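PDB 2VK2: galactofuranose-binding protein YtfQ from Escherichia coli, which binds alpha- and beta-galactofuranose in the periplasm as the solute-binding component of the YtfQRT-YjfF ABC transporter. Local coordinates for residues P74-A79 with I84-L89; G117-K122 with S277-P282; V121-G126 with D220-S225; V132-T137 with K176-S181. All blocks are in the same frame, centred on the assembly; numbering follows the deposited sequence.

Interaction 1: P74-A79 with I84-L89; sequences PVLKEA and IPVFLL
Ala79 and Ile84 bring the two backbones together where helix 74-79 nears its end and the chain turns back into strand 86-89, their CA atoms lying 5.4 Å apart. A single backbone hydrogen bond joins the segments there. Ile84 N donates to Ala79 O at 3.0 Å, and the bond is nearly straight, with an N-H...O angle of 172°. Beyond this bond the contact is apolar. Val86 faces the helix and divides its two methyl groups between two helix residues. Val86 CG1 lies anti to the backbone N (chi1 172°) and meets Leu76 CD2 at 3.8 Å. Val86 CG2 lies beside the backbone N and meets Ala79 CB, also at 3.8 Å. The side chains of Leu76 and Val86 cross at about a right angle, and CD2 is the branch of Leu76 that does the touching. Leu76 CD2 also comes within 4.1 Å of Val86 CG2, so it sits over both methyls of the valine. This is the return half of a beta-alpha-beta unit made of strand 61-64, helix 73-81 and strand 86-89, in the parallel sheet of one lobe of the binding protein. Val86 also touches Ile64 of the first strand, and Ala79 touches Val55 of helix 44-57. All four residues in contact are buried. The hydrogen bond therefore satisfies a buried N-H and a buried C=O at the turn, while the grip of the helix on the strand rests on shape fit and burial and is not directional.

Interaction 2: G117-K122 with S277-P282; sequences GDWLVK and STLYLP
Trp119 meets Leu281 with CD1 and NE1 of its indole, and Leu279 with its CB. The contact packs helix 109-124 on antiparallel strand 278-280, the last strand of the mixed sheet. That sheet belongs to the lobe of the periplasmic binding protein fold that the chain re-enters here near its C-terminal end. Trp119 CG is anti to the backbone N (chi1 166°). This turns the indole so that its CD1-NE1 side meets Leu281, while the six-membered ring lies by the backbone of Leu120. The tryptophan and Leu281 side chains meet at a slant, and CD2 is the touching branch of the leucine. Leu281 CD2 lies 3.8 Å from Trp119 CD1. Leu279 approaches with its own CD2, so each leucine uses one methyl. Both methyls stand obliquely to the indole plane. The contact is van der Waals packing, though the nearest atom of the indole is NE1. The three residues are all partly exposed, so it lies at the surface of the lobe. Trp119 and Leu281 both also touch Ala243 of the adjoining strand 243-246. Leu279 reaches back to Ile116, one turn earlier on the helix. The strand itself is tied to strand 243-246 by backbone bonds of Thr278 with Glu246 and of Tyr280 with Ser244. The shortest approach between the two segments is from Leu281 CD2 to Trp119 NE1, at 3.6 Å, and the other leucine methyl, Leu279 CD2, lies 4.0 Å from Trp119 CB.

Interaction 3: V121-G126 with D220-S225; sequences VKEVNG and DILTGS
Leu222 and Glu123 carry most of this contact, and Val124 adds a looser touch. The packing is by carbon atoms. Leu222, at the start of strand 222-225, reaches across to the helix and touches it with one methyl, CD1. Leu222 CD1 lies 4.0 Å from Glu123 CG, so the glutamate takes part through its aliphatic chain. Glu123 CG stands anti to the backbone N (chi1 -179°), which sends the methylene toward the strand. The bend at chi2 (68°) then turns the carboxylate carbon aside, so that CG, not CD, is the atom nearest Leu222 CD1. The two side chains meet at an angle, neither end to end nor side by side. The same Leu222 CD1 is 4.3 Å from Val124 CG1, so it reaches two successive helix residues. Of the three, Val124 is buried and Glu123 is exposed, and the contact runs from the interior out to the surface. The area buried is small, 89 Å² over both sides.

Among polar interactions, Asn125 N still bonds to Val121 O, at 3.1 Å, in the last turn of the helix. Asn125 then leaves helical geometry with a positive phi of 51°, and Gly126 follows with another positive phi.

This is helix-on-sheet packing in one lobe of the periplasmic binding protein fold, with the C-terminal end of helix 109-124 on the side of the mixed sheet that Leu222 faces. Val124 also touches Ile160 of edge strand 160-167, and Leu222 touches Met194 of strand 194-197. Helix 200-212 lies on the other side, against Ile221 and Thr223.

Interaction 4: V132-T137 with K176-S181; sequences VELQGT and KEVMES
Strand 132-135 and helix 176-181 run nearly antiparallel, at 156° between their N-to-C directions, with their axes 9.4 Å apart at the closest. The CA atoms of Leu134 and Val178 come nearest, at 7.5 Å. These two residues face each other, and their side chains slide past one another in opposite directions. Leu134 CD2 presses on Val178 CG1 at 3.4 Å, tighter than usual van der Waals contact. Leu134 CD2 also lies 3.7 Å from Val178 CB. This is helix-on-sheet packing in a lobe of the periplasmic binding protein fold, where helix 172-185 covers part of one face of the mixed sheet. The helix links strands 160-167 and 194-197, which flank strand 129-135, so it passes over that strand in a beta-alpha-beta crossover. Nearer the start of the strand, Val132 crosses Met179 at about a right angle. Val132 CG2 lies 3.9 Å from both Met179 SD and Met179 CE. The bend of the methionine at chi2 (66°) brings SD in toward Val132. Leu134 and Met179 both touch Ala206 of helix 200-212. The side chain of Leu134 is about 7 Å from that of Asn199, which binds galactofuranose, and about 12 Å from the sugar itself.

How the interactions relate
From the N terminus, interaction 1 comes first and closes a short loop, with four residues between its segments. It lies in the lobe with the parallel sheet, on the opposite side of the chain's centre from the other three. Interactions 2 and 3 both start from helix 109-124 and share Val121 and Lys122. They close long loops onto the mixed sheet, at strand 278-280 and strand 222-225, and touch through Leu120 and Leu222. The two loops start from the same stretch, and that of interaction 3 closes earlier, at 220-225. Interaction 4, on strand 129-135, is nested inside both. Its Met179 touches Ile221 of interaction 3. Together, interactions 2 to 4 tie helices 109-124 and 172-185 to one sheet.

Interaction 1: P74-A79 with I84-L89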
loop_
_atom_site.group_PDB
_atom_site.type_symbol
_atom_site.label_atom_id
_atom_site.label_comp_id
_atom_site.label_asym_id
_atom_site.label_seq_id
_atom_site.Cartn_x
_atom_site.Cartn_y
_atom_site.Cartn_z
ATOM N N PRO A 74 -12.996 18.132 8.713
ATOM C CA PRO A 74 -12.648 19.356 9.439
ATOM C C PRO A 74 -11.301 19.968 9.043
ATOM O O PRO A 74 -11.235 21.162 8.748
ATOM C CB PRO A 74 -12.648 18.907 10.904
ATOM C CG PRO A 74 -13.595 17.760 10.932
ATOM C CD PRO A 74 -13.332 17.037 9.641
ATOM N N VAL A 75 -10.239 19.168 9.008
ATOM C CA VAL A 75 -8.918 19.716 8.701
ATOM C C VAL A 75 -8.788 20.126 7.230
ATOM O O VAL A 75 -8.103 21.099 6.921
ATOM C CB VAL A 75 -7.768 18.769 9.136
ATOM C CG1 VAL A 75 -7.557 17.620 8.140
ATOM C CG2 VAL A 75 -6.489 19.571 9.330
ATOM N N LEU A 76 -9.463 19.412 6.329
ATOM C CA LEU A 76 -9.446 19.787 4.917
ATOM C C LEU A 76 -10.197 21.100 4.680
ATOM O O LEU A 76 -9.807 21.887 3.818
ATOM C CB LEU A 76 -10.017 18.670 4.039
ATOM C CG LEU A 76 -9.150 17.412 3.955
ATOM C CD1 LEU A 76 -9.855 16.348 3.135
ATOM C CD2 LEU A 76 -7.778 17.724 3.360
ATOM N N LYS A 77 -11.262 21.338 5.446
ATOM C CA LYS A 77 -11.955 22.628 5.397
ATOM C C LYS A 77 -11.030 23.756 5.844
ATOM O O LYS A 77 -11.040 24.834 5.259
ATOM C CB LYS A 77 -13.226 22.601 6.250
ATOM C CG LYS A 77 -14.350 21.817 5.612
ATOM C CD LYS A 77 -15.465 21.536 6.596
ATOM C CE LYS A 77 -16.552 20.705 5.950
ATOM N NZ LYS A 77 -17.675 20.451 6.884
ATOM N N GLU A 78 -10.210 23.495 6.858
ATOM C CA GLU A 78 -9.236 24.478 7.325
ATOM C C GLU A 78 -8.201 24.807 6.243
ATOM O O GLU A 78 -7.889 25.975 6.013
ATOM C CB GLU A 78 -8.546 23.991 8.603
ATOM C CG GLU A 78 -9.485 23.915 9.801
ATOM C CD GLU A 78 -8.885 23.189 10.989
ATOM O OE1 GLU A 78 -7.645 23.151 11.104
ATOM O OE2 GLU A 78 -9.660 22.664 11.816
ATOM N N ALA A 79 -7.671 23.783 5.579
ATOM C CA ALA A 79 -6.720 24.001 4.490
ATOM C C ALA A 79 -7.365 24.748 3.322
ATOM O O ALA A 79 -6.743 25.623 2.719
ATOM C CB ALA A 79 -6.134 22.677 4.013
ATOM N N ILE A 84 -4.857 26.667 0.576
ATOM C CA ILE A 84 -3.687 25.824 0.368
ATOM C C ILE A 84 -4.153 24.518 -0.277
ATOM O O ILE A 84 -4.902 23.759 0.345
ATOM C CB ILE A 84 -2.969 25.529 1.700
ATOM C CG1 ILE A 84 -2.457 26.830 2.327
ATOM C CG2 ILE A 84 -1.808 24.554 1.486
ATOM C CD1 ILE A 84 -1.890 26.664 3.715
ATOM N N PRO A 85 -3.731 24.255 -1.529
ATOM C CA PRO A 85 -4.176 23.037 -2.207
ATOM C C PRO A 85 -3.655 21.770 -1.537
ATOM O O PRO A 85 -2.523 21.749 -1.041
ATOM C CB PRO A 85 -3.597 23.186 -3.618
ATOM C CG PRO A 85 -2.433 24.081 -3.450
ATOM C CD PRO A 85 -2.826 25.048 -2.380
ATOM N N VAL A 86 -4.492 20.737 -1.528
ATOM C CA VAL A 86 -4.177 19.468 -0.882
ATOM C C VAL A 86 -4.162 18.350 -1.916
ATOM O O VAL A 86 -5.056 18.253 -2.758
ATOM C CB VAL A 86 -5.196 19.138 0.230
ATOM C CG1 VAL A 86 -4.984 17.722 0.767
ATOM C CG2 VAL A 86 -5.090 20.157 1.351
ATOM N N PHE A 87 -3.124 17.517 -1.847
ATOM C CA PHE A 87 -2.966 16.372 -2.734
ATOM C C PHE A 87 -2.874 15.118 -1.879
ATOM O O PHE A 87 -2.111 15.075 -0.920
ATOM C CB PHE A 87 -1.698 16.529 -3.579
ATOM C CG PHE A 87 -1.681 17.780 -4.416
ATOM C CD1 PHE A 87 -1.947 17.724 -5.777
ATOM C CD2 PHE A 87 -1.411 19.013 -3.840
ATOM C CE1 PHE A 87 -1.944 18.879 -6.550
ATOM C CE2 PHE A 87 -1.406 20.167 -4.607
ATOM C CZ PHE A 87 -1.674 20.100 -5.960
ATOM N N LEU A 88 -3.674 14.113 -2.216
ATOM C CA LEU A 88 -3.675 12.860 -1.473
ATOM C C LEU A 88 -2.781 11.852 -2.184
ATOM O O LEU A 88 -2.839 11.722 -3.402
ATOM C CB LEU A 88 -5.098 12.314 -1.334
ATOM C CG LEU A 88 -6.099 13.270 -0.676
ATOM C CD1 LEU A 88 -7.475 12.629 -0.632
ATOM C CD2 LEU A 88 -5.646 13.683 0.717
ATOM N N LEU A 89 -1.939 11.172 -1.400
ATOM C CA LEU A 89 -0.994 10.148 -1.943
ATOM C C LEU A 89 -1.284 8.801 -1.335
ATOM O O LEU A 89 -1.378 8.654 -0.157
ATOM C CB LEU A 89 0.455 10.563 -1.608
ATOM C CG LEU A 89 1.122 11.690 -2.428
ATOM C CD1 LEU A 89 0.380 13.046 -2.439
ATOM C CD2 LEU A 89 2.555 11.840 -1.907
#

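Interaction 2: G117-K122 with S277-P282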
loop_
_atom_site.group_PDB
_atom_site.type_symbol
_atom_site.label_atom_id
_atom_site.label_comp_id
_atom_site.label_asym_id
_atom_site.label_seq_id
_atom_site.Cartn_x
_atom_site.Cartn_y
_atom_site.Cartn_z
ATOM N N GLY A 117 -6.073 -12.469 -6.774
ATOM C CA GLY A 117 -7.175 -13.427 -6.773
ATOM C C GLY A 117 -7.275 -14.220 -8.064
ATOM O O GLY A 117 -7.422 -15.445 -8.037
ATOM N N ASP A 118 -7.184 -13.524 -9.196
ATOM C CA ASP A 118 -7.216 -14.169 -10.512
ATOM C C ASP A 118 -6.052 -15.152 -10.653
ATOM O O ASP A 118 -6.223 -16.268 -11.156
ATOM C CB ASP A 118 -7.129 -13.133 -11.642
ATOM C CG ASP A 118 -8.396 -12.305 -11.799
ATOM O OD1 ASP A 118 -9.438 -12.647 -11.203
ATOM O OD2 ASP A 118 -8.338 -11.303 -12.543
ATOM N N TRP A 119 -4.873 -14.734 -10.204
ATOM C CA TRP A 119 -3.700 -15.599 -10.229
ATOM C C TRP A 119 -3.957 -16.873 -9.422
ATOM O O TRP A 119 -3.667 -17.977 -9.889
ATOM C CB TRP A 119 -2.457 -14.872 -9.700
ATOM C CG TRP A 119 -1.359 -15.832 -9.399
ATOM C CD1 TRP A 119 -0.486 -16.381 -10.288
ATOM C CD2 TRP A 119 -1.052 -16.407 -8.125
ATOM N NE1 TRP A 119 0.356 -17.253 -9.644
ATOM C CE2 TRP A 119 0.032 -17.287 -8.315
ATOM C CE3 TRP A 119 -1.583 -16.257 -6.839
ATOM C CZ2 TRP A 119 0.594 -18.013 -7.266
ATOM C CZ3 TRP A 119 -1.022 -16.977 -5.799
ATOM C CH2 TRP A 119 0.056 -17.844 -6.020
ATOM N N LEU A 120 -4.506 -16.717 -8.220
ATOM C CA LEU A 120 -4.760 -17.855 -7.336
ATOM C C LEU A 120 -5.765 -18.836 -7.932
ATOM O O LEU A 120 -5.564 -20.049 -7.861
ATOM C CB LEU A 120 -5.252 -17.376 -5.967
ATOM C CG LEU A 120 -5.488 -18.481 -4.932
ATOM C CD1 LEU A 120 -4.183 -19.183 -4.568
ATOM C CD2 LEU A 120 -6.157 -17.910 -3.695
ATOM N N VAL A 121 -6.838 -18.314 -8.519
ATOM C CA VAL A 121 -7.847 -19.156 -9.158
ATOM C C VAL A 121 -7.200 -20.062 -10.207
ATOM O O VAL A 121 -7.463 -21.267 -10.243
ATOM C CB VAL A 121 -8.968 -18.308 -9.806
ATOM C CG1 VAL A 121 -9.889 -19.180 -10.654
ATOM C CG2 VAL A 121 -9.770 -17.582 -8.738
ATOM N N LYS A 122 -6.348 -19.482 -11.048
ATOM C CA LYS A 122 -5.636 -20.248 -12.071
ATOM C C LYS A 122 -4.635 -21.229 -11.457
ATOM O O LYS A 122 -4.523 -22.373 -11.908
ATOM C CB LYS A 122 -4.911 -19.308 -13.037
ATOM C CG LYS A 122 -5.830 -18.552 -13.973
ATOM C CD LYS A 122 -5.071 -17.508 -14.770
ATOM N N SER A 277 -0.547 -0.978 -12.269
ATOM C CA SER A 277 -0.374 -2.211 -11.493
ATOM C C SER A 277 -0.009 -3.377 -12.405
ATOM O O SER A 277 -0.653 -3.585 -13.432
ATOM C CB SER A 277 -1.663 -2.560 -10.751
ATOM O OG SER A 277 -2.041 -1.526 -9.862
ATOM N N THR A 278 1.009 -4.143 -12.014
ATOM C CA THR A 278 1.467 -5.295 -12.790
ATOM C C THR A 278 1.765 -6.473 -11.870
ATOM O O THR A 278 2.461 -6.317 -10.870
ATOM C CB THR A 278 2.745 -4.961 -13.581
ATOM O OG1 THR A 278 2.544 -3.760 -14.336
ATOM C CG2 THR A 278 3.114 -6.104 -14.523
ATOM N N LEU A 279 1.233 -7.643 -12.220
ATOM C CA LEU A 279 1.526 -8.882 -11.499
ATOM C C LEU A 279 2.902 -9.408 -11.890
ATOM O O LEU A 279 3.221 -9.506 -13.078
ATOM C CB LEU A 279 0.473 -9.943 -11.818
ATOM C CG LEU A 279 0.646 -11.304 -11.138
ATOM C CD1 LEU A 279 0.368 -11.198 -9.650
ATOM C CD2 LEU A 279 -0.265 -12.327 -11.785
ATOM N N TYR A 280 3.704 -9.754 -10.888
ATOM C CA TYR A 280 5.009 -10.362 -11.106
ATOM C C TYR A 280 5.110 -11.697 -10.382
ATOM O O TYR A 280 4.668 -11.839 -9.240
ATOM C CB TYR A 280 6.118 -9.413 -10.656
ATOM C CG TYR A 280 6.299 -8.246 -11.597
ATOM C CD1 TYR A 280 6.823 -8.432 -12.873
ATOM C CD2 TYR A 280 5.936 -6.957 -11.221
ATOM C CE1 TYR A 280 6.984 -7.369 -13.746
ATOM C CE2 TYR A 280 6.097 -5.885 -12.090
ATOM C CZ TYR A 280 6.621 -6.098 -13.349
ATOM O OH TYR A 280 6.784 -5.041 -14.215
ATOM N N LEU A 281 5.693 -12.669 -11.079
ATOM C CA LEU A 281 5.874 -14.027 -10.581
ATOM C C LEU A 281 7.376 -14.337 -10.569
ATOM O O LEU A 281 8.163 -13.542 -11.075
ATOM C CB LEU A 281 5.107 -15.007 -11.476
ATOM C CG LEU A 281 3.618 -14.688 -11.671
ATOM C CD1 LEU A 281 2.981 -15.662 -12.651
ATOM C CD2 LEU A 281 2.865 -14.698 -10.345
ATOM N N PRO A 282 7.784 -15.474 -9.971
ATOM C CA PRO A 282 9.216 -15.768 -9.823
ATOM C C PRO A 282 10.050 -15.755 -11.109
ATOM O O PRO A 282 11.246 -15.484 -11.042
ATOM C CB PRO A 282 9.216 -17.163 -9.192
ATOM C CG PRO A 282 7.932 -17.205 -8.430
ATOM C CD PRO A 282 6.961 -16.519 -9.338
#

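Interaction 3: V121-G126 with D220-S225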
loop_
_atom_site.group_PDB
_atom_site.type_symbol
_atom_site.label_atom_id
_atom_site.label_comp_id
_atom_site.label_asym_id
_atom_site.label_seq_id
_atom_site.Cartn_x
_atom_site.Cartn_y
_atom_site.Cartn_z
ATOM N N VAL A 121 -6.838 -18.314 -8.519
ATOM C CA VAL A 121 -7.847 -19.156 -9.158
ATOM C C VAL A 121 -7.200 -20.062 -10.207
ATOM O O VAL A 121 -7.463 -21.267 -10.243
ATOM C CB VAL A 121 -8.968 -18.308 -9.806
ATOM C CG1 VAL A 121 -9.889 -19.180 -10.654
ATOM C CG2 VAL A 121 -9.770 -17.582 -8.738
ATOM N N LYS A 122 -6.348 -19.482 -11.048
ATOM C CA LYS A 122 -5.636 -20.248 -12.071
ATOM C C LYS A 122 -4.635 -21.229 -11.457
ATOM O O LYS A 122 -4.523 -22.373 -11.908
ATOM C CB LYS A 122 -4.911 -19.308 -13.037
ATOM C CG LYS A 122 -5.830 -18.552 -13.973
ATOM C CD LYS A 122 -5.071 -17.508 -14.770
ATOM N N GLU A 123 -3.915 -20.783 -10.432
ATOM C CA GLU A 123 -2.875 -21.590 -9.790
ATOM C C GLU A 123 -3.430 -22.878 -9.178
ATOM O O GLU A 123 -2.878 -23.958 -9.395
ATOM C CB GLU A 123 -2.155 -20.762 -8.719
ATOM C CG GLU A 123 -1.027 -21.485 -7.977
ATOM C CD GLU A 123 0.182 -21.782 -8.848
ATOM O OE1 GLU A 123 0.380 -21.094 -9.873
ATOM O OE2 GLU A 123 0.943 -22.706 -8.493
ATOM N N VAL A 124 -4.514 -22.775 -8.415
ATOM C CA VAL A 124 -5.063 -23.957 -7.742
ATOM C C VAL A 124 -5.979 -24.790 -8.649
ATOM O O VAL A 124 -6.233 -25.959 -8.359
ATOM C CB VAL A 124 -5.763 -23.608 -6.409
ATOM C CG1 VAL A 124 -4.800 -22.857 -5.500
ATOM C CG2 VAL A 124 -7.041 -22.813 -6.639
ATOM N N ASN A 125 -6.464 -24.193 -9.737
ATOM C CA ASN A 125 -7.130 -24.923 -10.821
ATOM C C ASN A 125 -8.260 -25.852 -10.357
ATOM O O ASN A 125 -8.342 -27.017 -10.756
ATOM C CB ASN A 125 -6.084 -25.708 -11.624
ATOM C CG ASN A 125 -6.591 -26.147 -12.990
ATOM O OD1 ASN A 125 -7.392 -25.458 -13.622
ATOM N ND2 ASN A 125 -6.110 -27.293 -13.455
ATOM N N GLY A 126 -9.125 -25.324 -9.498
ATOM C CA GLY A 126 -10.302 -26.052 -9.036
ATOM C C GLY A 126 -10.115 -26.832 -7.748
ATOM O O GLY A 126 -11.089 -27.300 -7.164
ATOM N N ASP A 220 3.977 -25.528 0.412
ATOM C CA ASP A 220 2.941 -25.967 1.353
ATOM C C ASP A 220 1.907 -24.867 1.574
ATOM O O ASP A 220 0.709 -25.138 1.653
ATOM C CB ASP A 220 3.548 -26.359 2.704
ATOM C CG ASP A 220 4.410 -27.608 2.628
ATOM O OD1 ASP A 220 4.118 -28.504 1.807
ATOM O OD2 ASP A 220 5.380 -27.690 3.408
ATOM N N ILE A 221 2.386 -23.632 1.695
ATOM C CA ILE A 221 1.520 -22.462 1.785
ATOM C C ILE A 221 1.996 -21.449 0.747
ATOM O O ILE A 221 3.124 -20.957 0.817
ATOM C CB ILE A 221 1.527 -21.851 3.201
ATOM C CG1 ILE A 221 0.981 -22.861 4.215
ATOM C CG2 ILE A 221 0.695 -20.573 3.235
ATOM C CD1 ILE A 221 1.023 -22.397 5.652
ATOM N N LEU A 222 1.139 -21.171 -0.233
ATOM C CA LEU A 222 1.433 -20.203 -1.283
ATOM C C LEU A 222 1.356 -18.795 -0.707
ATOM O O LEU A 222 0.684 -18.575 0.301
ATOM C CB LEU A 222 0.422 -20.336 -2.427
ATOM C CG LEU A 222 0.297 -21.705 -3.103
ATOM C CD1 LEU A 222 -0.907 -21.720 -4.030
ATOM C CD2 LEU A 222 1.573 -22.059 -3.861
ATOM N N THR A 223 2.038 -17.847 -1.341
ATOM C CA THR A 223 1.949 -16.445 -0.935
ATOM C C THR A 223 1.534 -15.568 -2.105
ATOM O O THR A 223 2.017 -15.726 -3.229
ATOM C CB THR A 223 3.278 -15.909 -0.345
ATOM O OG1 THR A 223 4.204 -15.601 -1.397
ATOM C CG2 THR A 223 3.892 -16.915 0.618
ATOM N N GLY A 224 0.619 -14.644 -1.824
ATOM C CA GLY A 224 0.225 -13.603 -2.765
ATOM C C GLY A 224 0.160 -12.300 -1.996
ATOM O O GLY A 224 -0.456 -12.243 -0.938
ATOM N N SER A 225 0.814 -11.264 -2.503
ATOM C CA SER A 225 0.902 -9.999 -1.783
ATOM C C SER A 225 1.103 -8.838 -2.748
ATOM O O SER A 225 1.135 -9.032 -3.959
ATOM C CB SER A 225 2.018 -10.064 -0.736
ATOM O OG SER A 225 3.261 -10.404 -1.324
#

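Interaction 4: V132-T137 with K176-S181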
loop_
_atom_site.group_PDB
_atom_site.type_symbol
_atom_site.label_atom_id
_atom_site.label_comp_id
_atom_site.label_asym_id
_atom_site.label_seq_id
_atom_site.Cartn_x
_atom_site.Cartn_y
_atom_site.Cartn_z
ATOM N N VAL A 132 -5.751 -17.773 4.189
ATOM C CA VAL A 132 -5.713 -16.895 5.349
ATOM C C VAL A 132 -5.276 -15.514 4.867
ATOM O O VAL A 132 -4.364 -15.393 4.040
ATOM C CB VAL A 132 -4.803 -17.436 6.479
ATOM C CG1 VAL A 132 -5.303 -18.799 6.948
ATOM C CG2 VAL A 132 -3.341 -17.515 6.042
ATOM N N GLU A 133 -5.959 -14.481 5.354
ATOM C CA GLU A 133 -5.750 -13.120 4.880
ATOM C C GLU A 133 -5.129 -12.249 5.961
ATOM O O GLU A 133 -5.649 -12.165 7.072
ATOM C CB GLU A 133 -7.080 -12.517 4.420
ATOM C CG GLU A 133 -6.981 -11.072 3.917
ATOM C CD GLU A 133 -8.310 -10.523 3.449
ATOM O OE1 GLU A 133 -9.338 -10.826 4.091
ATOM O OE2 GLU A 133 -8.326 -9.781 2.446
ATOM N N LEU A 134 -4.015 -11.608 5.620
ATOM C CA LEU A 134 -3.403 -10.600 6.466
ATOM C C LEU A 134 -3.798 -9.242 5.899
ATOM O O LEU A 134 -3.276 -8.809 4.870
ATOM C CB LEU A 134 -1.882 -10.760 6.490
ATOM C CG LEU A 134 -1.389 -12.074 7.107
ATOM C CD1 LEU A 134 0.105 -12.261 6.875
ATOM C CD2 LEU A 134 -1.708 -12.124 8.593
ATOM N N GLN A 135 -4.747 -8.582 6.556
ATOM C CA GLN A 135 -5.233 -7.291 6.088
ATOM C C GLN A 135 -4.296 -6.167 6.480
ATOM O O GLN A 135 -3.538 -6.275 7.436
ATOM C CB GLN A 135 -6.612 -6.971 6.670
ATOM C CG GLN A 135 -7.696 -7.975 6.357
ATOM C CD GLN A 135 -9.059 -7.492 6.815
ATOM O OE1 GLN A 135 -9.357 -6.296 6.765
ATOM N NE2 GLN A 135 -9.895 -8.420 7.263
ATOM N N GLY A 136 -4.387 -5.066 5.747
ATOM C CA GLY A 136 -3.706 -3.843 6.123
ATOM C C GLY A 136 -4.414 -3.159 7.277
ATOM O O GLY A 136 -5.385 -3.678 7.829
ATOM N N THR A 137 -3.906 -1.986 7.631
ATOM C CA THR A 137 -4.454 -1.159 8.696
ATOM C C THR A 137 -5.968 -1.013 8.577
ATOM O O THR A 137 -6.485 -0.698 7.508
ATOM C CB THR A 137 -3.798 0.228 8.645
ATOM O OG1 THR A 137 -2.387 0.083 8.841
ATOM C CG2 THR A 137 -4.374 1.160 9.705
ATOM N N LYS A 176 3.949 -11.502 10.866
ATOM C CA LYS A 176 4.488 -12.746 11.413
ATOM C C LYS A 176 3.672 -13.227 12.614
ATOM O O LYS A 176 3.307 -14.398 12.690
ATOM C CB LYS A 176 5.956 -12.572 11.817
ATOM C CG LYS A 176 6.603 -13.855 12.325
ATOM C CD LYS A 176 8.075 -13.667 12.628
ATOM C CE LYS A 176 8.710 -14.975 13.058
ATOM N NZ LYS A 176 10.130 -14.798 13.453
ATOM N N GLU A 177 3.397 -12.318 13.545
ATOM C CA GLU A 177 2.633 -12.636 14.753
ATOM C C GLU A 177 1.250 -13.194 14.418
ATOM O O GLU A 177 0.825 -14.207 14.979
ATOM C CB GLU A 177 2.498 -11.381 15.619
ATOM C CG GLU A 177 1.694 -11.550 16.900
ATOM C CD GLU A 177 1.415 -10.224 17.577
ATOM O OE1 GLU A 177 2.333 -9.380 17.629
ATOM O OE2 GLU A 177 0.277 -10.021 18.051
ATOM N N VAL A 178 0.552 -12.532 13.502
ATOM C CA VAL A 178 -0.786 -12.964 13.116
ATOM C C VAL A 178 -0.735 -14.297 12.364
ATOM O O VAL A 178 -1.552 -15.182 12.619
ATOM C CB VAL A 178 -1.509 -11.881 12.290
ATOM C CG1 VAL A 178 -2.850 -12.388 11.787
ATOM C CG2 VAL A 178 -1.693 -10.623 13.132
ATOM N N MET A 179 0.230 -14.454 11.460
ATOM C CA MET A 179 0.393 -15.725 10.750
ATOM C C MET A 179 0.671 -16.877 11.717
ATOM O O MET A 179 0.142 -17.974 11.536
ATOM C CB MET A 179 1.507 -15.651 9.701
ATOM C CG MET A 179 1.563 -16.862 8.770
ATOM S SD MET A 179 0.110 -16.982 7.711
ATOM C CE MET A 179 0.278 -18.654 7.088
ATOM N N GLU A 180 1.498 -16.631 12.734
ATOM C CA GLU A 180 1.754 -17.635 13.775
ATOM C C GLU A 180 0.453 -18.094 14.431
ATOM O O GLU A 180 0.249 -19.289 14.644
ATOM C CB GLU A 180 2.704 -17.090 14.845
ATOM C CG GLU A 180 4.162 -17.007 14.411
ATOM C CD GLU A 180 5.032 -16.206 15.373
ATOM O OE1 GLU A 180 4.485 -15.462 16.216
ATOM O OE2 GLU A 180 6.273 -16.318 15.284
ATOM N N SER A 181 -0.427 -17.143 14.740
ATOM C CA SER A 181 -1.720 -17.464 15.348
ATOM C C SER A 181 -2.611 -18.258 14.390
ATOM O O SER A 181 -3.312 -19.175 14.814
ATOM C CB SER A 181 -2.439 -16.195 15.820
ATOM O OG SER A 181 -3.015 -15.482 14.740
#